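Local coordinates for protein galactose-1-phosphate uridylyltransferase (Bacillus cereus, PDB 4QVU) that is of unknown function but has a HIT-like fold and binds zinc, and may act as a UDP-glucose:hexose-1-phosphate uridylyltransferase, at residues G165-N170 / E242-Q247. Sequence-based numbering, arbitrary orientation.
Sequences GFTEFN and EDVKIQ
Val244 meets the ring of Phe169 in a small apolar contact that lays the C-terminal helix 241-249 against the start of strand 169-173, on one face of the antiparallel sheet. One methyl group does nearly all the work: Val244 CG1 lies 3.7 Å from Phe169 CE1 and 3.8 Å from Phe169 CZ, at the rim of the ring and close to its plane rather than over a face. Valine suits a helix face this close to a ring: it is short and apolar, and with CG1 anti to the backbone N (chi1 -179°), the rotamer valine favours in helices, that methyl reaches toward the strand. The backbones stay well apart, with the CA atoms of Phe169 and Lys245 10.0 Å from each other, and the ring of Phe169 makes up much of the distance. Phe169 CG stands anti to its own carbonyl carbon (chi1 -54°), and from there the ring carries its far edge to the helix while Thr189, Tyr192 and Ile193 of helix 179-195 pack around it. Thr167, two residues earlier and with its side chain on the same side of the chain, adds a looser touch: its methyl CG2 is 4.4 Å from Val244 CG1. Ile158 of the adjacent strand 154-159 touches all three side chains. On the helix, Lys245 points away from the strand, and its NZ forms a salt bridge with Glu242 OE2 at 2.8 Å, a three-residue spacing that brings both side chains onto one helical face. Both also touch the second subunit: Lys245 packs on Lys245 of that chain and Glu242 on its Gly145. Away from the zinc and sodium sites, this is helix-on-sheet packing in the C-terminal half of a HIT-like alpha/beta fold, with side chains of a strand and two helices in contact.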
ATOM      1  N   GLY A 165       0.935  -1.132   8.195  1.00 65.31           N
ATOM      2  CA  GLY A 165       1.674  -2.001   7.285  1.00 64.11           C
ATOM      3  C   GLY A 165       2.468  -3.119   7.925  1.00 68.92           C
ATOM      4  O   GLY A 165       3.199  -3.819   7.222  1.00 70.18           O
ATOM      5  N   PHE A 166       2.335  -3.328   9.245  1.00 64.19           N
ATOM      6  CA  PHE A 166       3.085  -4.401   9.890  1.00 62.95           C
ATOM      7  C   PHE A 166       2.091  -5.383  10.518  1.00 67.35           C
ATOM      8  O   PHE A 166       1.052  -5.631   9.906  1.00 68.31           O
ATOM      9  CB  PHE A 166       4.101  -3.828  10.892  1.00 64.20           C
ATOM     10  CG  PHE A 166       5.230  -3.090  10.202  1.00 64.93           C
ATOM     11  CD1 PHE A 166       6.361  -3.771   9.755  1.00 67.48           C
ATOM     12  CD2 PHE A 166       5.151  -1.719   9.972  1.00 66.08           C
ATOM     13  CE1 PHE A 166       7.404  -3.093   9.118  1.00 68.21           C
ATOM     14  CE2 PHE A 166       6.193  -1.041   9.315  1.00 68.71           C
ATOM     15  CZ  PHE A 166       7.310  -1.732   8.897  1.00 67.10           C
ATOM     16  N   THR A 167       2.402  -5.981  11.680  1.00 63.48           N
ATOM     17  CA  THR A 167       1.489  -6.936  12.301  1.00 62.91           C
ATOM     18  C   THR A 167       0.496  -6.196  13.198  1.00 66.27           C
ATOM     19  O   THR A 167       0.877  -5.360  14.011  1.00 66.44           O
ATOM     20  CB  THR A 167       2.243  -8.023  13.073  1.00 67.60           C
ATOM     21  OG1 THR A 167       3.289  -8.534  12.245  1.00 66.54           O
ATOM     22  CG2 THR A 167       1.330  -9.178  13.499  1.00 66.07           C
ATOM     23  N   GLU A 168      -0.787  -6.519  13.027  1.00 62.60           N
ATOM     24  CA  GLU A 168      -1.924  -5.984  13.779  1.00 61.17           C
ATOM     25  C   GLU A 168      -2.881  -7.119  14.058  1.00 63.12           C
ATOM     26  O   GLU A 168      -3.294  -7.810  13.126  1.00 62.22           O
ATOM     27  CB  GLU A 168      -2.614  -4.828  13.022  1.00 61.37           C
ATOM     28  CG  GLU A 168      -1.706  -3.621  12.819  1.00 67.42           C
ATOM     29  CD  GLU A 168      -2.253  -2.473  11.991  1.00 79.83           C
ATOM     30  OE1 GLU A 168      -3.405  -2.567  11.511  1.00 63.95           O
ATOM     31  OE2 GLU A 168      -1.511  -1.484  11.800  1.00 76.54           O
ATOM     32  N   PHE A 169      -3.168  -7.358  15.350  1.00 59.50           N
ATOM     33  CA  PHE A 169      -4.075  -8.404  15.812  1.00 59.78           C
ATOM     34  C   PHE A 169      -5.408  -7.772  16.179  1.00 65.33           C
ATOM     35  O   PHE A 169      -5.458  -6.889  17.033  1.00 65.67           O
ATOM     36  CB  PHE A 169      -3.484  -9.184  17.000  1.00 62.31           C
ATOM     37  CG  PHE A 169      -2.107  -9.772  16.775  1.00 64.03           C
ATOM     38  CD1 PHE A 169      -1.940 -10.929  16.022  1.00 67.32           C
ATOM     39  CD2 PHE A 169      -0.984  -9.193  17.350  1.00 65.44           C
ATOM     40  CE1 PHE A 169      -0.671 -11.475  15.823  1.00 68.42           C
ATOM     41  CE2 PHE A 169       0.283  -9.754  17.165  1.00 68.55           C
ATOM     42  CZ  PHE A 169       0.429 -10.898  16.416  1.00 67.09           C
ATOM     43  N   ASN A 170      -6.483  -8.195  15.504  1.00 62.29           N
ATOM     44  CA  ASN A 170      -7.827  -7.662  15.712  1.00 61.09           C
ATOM     45  C   ASN A 170      -8.658  -8.661  16.478  1.00 66.64           C
ATOM     46  O   ASN A 170      -8.790  -9.815  16.067  1.00 66.90           O
ATOM     47  CB  ASN A 170      -8.480  -7.311  14.377  1.00 55.89           C
ATOM     48  CG  ASN A 170      -7.629  -6.391  13.531  1.00 67.50           C
ATOM     49  OD1 ASN A 170      -7.377  -5.233  13.876  1.00 62.53           O
ATOM     50  ND2 ASN A 170      -7.116  -6.913  12.436  1.00 52.50           N
ATOM     51  N   GLU A 242       1.065 -16.539   7.949  1.00 72.75           N
ATOM     52  CA  GLU A 242       0.639 -17.902   8.236  1.00 74.47           C
ATOM     53  C   GLU A 242       1.476 -18.485   9.370  1.00 81.37           C
ATOM     54  O   GLU A 242       0.974 -19.331  10.125  1.00 82.98           O
ATOM     55  CB  GLU A 242       0.746 -18.773   6.977  1.00 76.57           C
ATOM     56  CG  GLU A 242      -0.228 -19.939   6.957  1.00 91.39           C
ATOM     57  CD  GLU A 242      -1.695 -19.640   6.691  1.00109.08           C
ATOM     58  OE1 GLU A 242      -1.990 -18.749   5.865  1.00 89.31           O
ATOM     59  OE2 GLU A 242      -2.548 -20.380   7.229  1.00113.82           O
ATOM     60  N   ASP A 243       2.741 -18.025   9.505  1.00 77.96           N
ATOM     61  CA  ASP A 243       3.635 -18.498  10.571  1.00 79.40           C
ATOM     62  C   ASP A 243       3.242 -17.862  11.902  1.00 81.52           C
ATOM     63  O   ASP A 243       3.231 -18.556  12.918  1.00 82.03           O
ATOM     64  CB  ASP A 243       5.112 -18.226  10.243  1.00 80.99           C
ATOM     65  CG  ASP A 243       5.676 -19.129   9.166  1.00 87.57           C
ATOM     66  OD1 ASP A 243       5.230 -20.296   9.073  1.00 89.02           O
ATOM     67  OD2 ASP A 243       6.609 -18.698   8.467  1.00 92.56           O
ATOM     68  N   VAL A 244       2.852 -16.565  11.878  1.00 75.39           N
ATOM     69  CA  VAL A 244       2.370 -15.815  13.051  1.00 73.96           C
ATOM     70  C   VAL A 244       1.060 -16.464  13.526  1.00 78.17           C
ATOM     71  O   VAL A 244       0.899 -16.720  14.719  1.00 78.96           O
ATOM     72  CB  VAL A 244       2.198 -14.306  12.726  1.00 75.18           C
ATOM     73  CG1 VAL A 244       1.724 -13.531  13.949  1.00 74.78           C
ATOM     74  CG2 VAL A 244       3.495 -13.707  12.185  1.00 74.07           C
ATOM     75  N   LYS A 245       0.167 -16.797  12.570  1.00 74.45           N
ATOM     76  CA  LYS A 245      -1.115 -17.461  12.803  1.00 75.49           C
ATOM     77  C   LYS A 245      -0.923 -18.762  13.587  1.00 84.00           C
ATOM     78  O   LYS A 245      -1.624 -18.969  14.577  1.00 85.22           O
ATOM     79  CB  LYS A 245      -1.809 -17.739  11.461  1.00 76.86           C
ATOM     80  CG  LYS A 245      -3.094 -18.554  11.557  1.00 82.04           C
ATOM     81  CD  LYS A 245      -3.398 -19.141  10.209  1.00 88.80           C
ATOM     82  CE  LYS A 245      -4.534 -20.111  10.235  1.00 99.49           C
ATOM     83  NZ  LYS A 245      -4.692 -20.781   8.923  1.00111.30           N
ATOM     84  N   ILE A 246       0.030 -19.620  13.151  1.00 82.69           N
ATOM     85  CA  ILE A 246       0.331 -20.916  13.772  1.00 85.30           C
ATOM     86  C   ILE A 246       0.871 -20.711  15.195  1.00 90.47           C
ATOM     87  O   ILE A 246       0.363 -21.355  16.114  1.00 91.97           O
ATOM     88  CB  ILE A 246       1.332 -21.757  12.906  1.00 89.55           C
ATOM     89  CG1 ILE A 246       0.657 -22.289  11.615  1.00 90.21           C
ATOM     90  CG2 ILE A 246       1.923 -22.930  13.698  1.00 93.67           C
ATOM     91  CD1 ILE A 246       1.657 -22.839  10.485  1.00 94.51           C
ATOM     92  N   GLN A 247       1.891 -19.839  15.383  1.00 86.28           N
ATOM     93  CA  GLN A 247       2.497 -19.706  16.706  1.00 87.36           C
ATOM     94  C   GLN A 247       1.591 -18.927  17.680  1.00 90.78           C
ATOM     95  O   GLN A 247       1.649 -19.234  18.874  1.00 92.49           O
ATOM     96  CB  GLN A 247       3.910 -19.108  16.683  1.00 88.16           C
ATOM     97  CG  GLN A 247       4.132 -17.817  15.944  1.00104.80           C
ATOM     98  CD  GLN A 247       5.584 -17.410  16.062  1.00128.27           C
ATOM     99  OE1 GLN A 247       5.921 -16.409  16.706  1.00124.62           O
ATOM    100  NE2 GLN A 247       6.484 -18.207  15.498  1.00121.55           N
TER